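Local coordinates for protein VIN1 (PDB 6BFI) that binds actin filaments and may take part in cell-cell adhesion, as a sponge member of the vinculin/alpha-catenin family, at residues Gly111-Ile116 / Lys777-Gly782. Numbering follows the deposited sequence.
Sequences GARGVI and KATSMG
The guanidinium group of Arg113 turns an edge to the backbone carbonyl O of Thr779, which lies near its plane, with NE 3.9 Å from that O. CB of Ser780 approaches the same group obliquely, and also meets Arg113 CD at 3.7 Å. With CG anti to the backbone N (chi1 -174°), the extended chain carries CD to Ser780, and the bend at chi3 (44°) turns NE toward the Thr779 carbonyl. Nearer the helix, OG1 of Thr779 presses on CB of Arg113 at 3.2 Å, while its other branch, CG2, packs on CB of Ala112 at 3.6 Å. Both hydroxyls bond to carbonyls of the last turn of helix 763-778: Thr779 OG1 to Val776 O, and Ser780 OG to Lys777 O (3.0 Å), from above its plane. Ser780 N and Met781 N also grip Lys777 O. Were Arg113 cut back to an alanine, Ser780 CB would probably lose packing and the Thr779 carbonyl a nearby positive charge. Val25 of helix 8-32 touches Thr779, so N- and C-terminal helices meet here. The contact exemplifies an aliphatic stem packing on a helix-ending turn whose hydroxyls bond locally: without hydrogen bonds between the segments, the fit rests on van der Waals packing, perhaps with weak electrostatic attraction at the guanidinium edge.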
loop_
_atom_site.group_PDB
_atom_site.type_symbol
_atom_site.label_atom_id
_atom_site.label_comp_id
_atom_site.label_asym_id
_atom_site.label_seq_id
_atom_site.Cartn_x
_atom_site.Cartn_y
_atom_site.Cartn_z
ATOM N N GLY A 111 8.103 2.512 40.996
ATOM C CA GLY A 111 8.157 3.894 40.549
ATOM C C GLY A 111 8.697 4.027 39.141
ATOM O O GLY A 111 8.321 4.951 38.410
ATOM N N ALA A 112 9.575 3.105 38.739
ATOM C CA ALA A 112 10.111 3.115 37.381
ATOM C C ALA A 112 9.002 2.957 36.349
ATOM O O ALA A 112 8.886 3.758 35.415
ATOM C CB ALA A 112 11.153 2.008 37.232
ATOM N N ARG A 113 8.175 1.919 36.496
ATOM C CA ARG A 113 7.052 1.753 35.580
ATOM C C ARG A 113 6.001 2.840 35.786
ATOM O O ARG A 113 5.299 3.219 34.837
ATOM C CB ARG A 113 6.438 0.366 35.764
ATOM C CG ARG A 113 5.345 0.017 34.774
ATOM C CD ARG A 113 4.858 -1.403 34.996
ATOM N NE ARG A 113 4.673 -1.691 36.415
ATOM C CZ ARG A 113 3.577 -1.384 37.102
ATOM N NH1 ARG A 113 2.561 -0.777 36.501
ATOM N NH2 ARG A 113 3.498 -1.682 38.391
ATOM N N GLY A 114 5.904 3.366 37.009
ATOM C CA GLY A 114 4.849 4.305 37.337
ATOM C C GLY A 114 5.069 5.689 36.768
ATOM O O GLY A 114 4.104 6.411 36.509
ATOM N N VAL A 115 6.328 6.093 36.584
ATOM C CA VAL A 115 6.565 7.392 35.960
ATOM C C VAL A 115 6.274 7.326 34.465
ATOM O O VAL A 115 5.761 8.287 33.877
ATOM C CB VAL A 115 7.996 7.886 36.247
ATOM C CG1 VAL A 115 8.167 8.191 37.731
ATOM C CG2 VAL A 115 9.027 6.877 35.781
ATOM N N ILE A 116 6.577 6.191 33.832
ATOM C CA ILE A 116 6.297 6.028 32.409
ATOM C C ILE A 116 4.793 5.980 32.169
ATOM O O ILE A 116 4.233 6.809 31.440
ATOM C CB ILE A 116 6.990 4.766 31.866
ATOM C CG1 ILE A 116 8.493 4.819 32.143
ATOM C CG2 ILE A 116 6.732 4.615 30.376
ATOM C CD1 ILE A 116 9.235 3.564 31.726
ATOM N N LYS A 777 8.396 -3.332 30.169
ATOM C CA LYS A 777 8.316 -4.751 30.507
ATOM C C LYS A 777 9.344 -5.130 31.565
ATOM O O LYS A 777 9.056 -5.934 32.460
ATOM C CB LYS A 777 8.507 -5.596 29.245
ATOM C CG LYS A 777 8.713 -7.081 29.499
ATOM C CD LYS A 777 7.495 -7.718 30.145
ATOM C CE LYS A 777 7.734 -9.195 30.419
ATOM N NZ LYS A 777 6.550 -9.842 31.045
ATOM N N ALA A 778 10.547 -4.557 31.484
ATOM C CA ALA A 778 11.593 -4.893 32.444
ATOM C C ALA A 778 11.232 -4.454 33.857
ATOM O O ALA A 778 11.632 -5.103 34.830
ATOM C CB ALA A 778 12.919 -4.265 32.017
ATOM N N THR A 779 10.484 -3.361 33.996
ATOM C CA THR A 779 10.108 -2.840 35.302
ATOM C C THR A 779 8.828 -3.463 35.844
ATOM O O THR A 779 8.341 -3.033 36.894
ATOM C CB THR A 779 9.956 -1.320 35.240
ATOM O OG1 THR A 779 8.940 -0.977 34.288
ATOM C CG2 THR A 779 11.268 -0.678 34.824
ATOM N N SER A 780 8.276 -4.459 35.158
ATOM C CA SER A 780 7.067 -5.134 35.606
ATOM C C SER A 780 7.242 -6.630 35.811
ATOM O O SER A 780 6.604 -7.190 36.704
ATOM C CB SER A 780 5.922 -4.901 34.607
ATOM O OG SER A 780 6.252 -5.411 33.329
ATOM N N MET A 781 8.078 -7.291 35.014
ATOM C CA MET A 781 8.306 -8.715 35.206
ATOM C C MET A 781 9.104 -8.954 36.482
ATOM O O MET A 781 9.890 -8.109 36.919
ATOM C CB MET A 781 9.036 -9.315 34.005
ATOM C CG MET A 781 10.501 -8.924 33.891
ATOM S SD MET A 781 11.323 -9.787 32.536
ATOM C CE MET A 781 12.988 -9.149 32.689
ATOM N N GLY A 782 8.891 -10.120 37.082
ATOM C CA GLY A 782 9.527 -10.439 38.344
ATOM C C GLY A 782 8.796 -9.838 39.527
ATOM O O GLY A 782 9.353 -9.011 40.256
#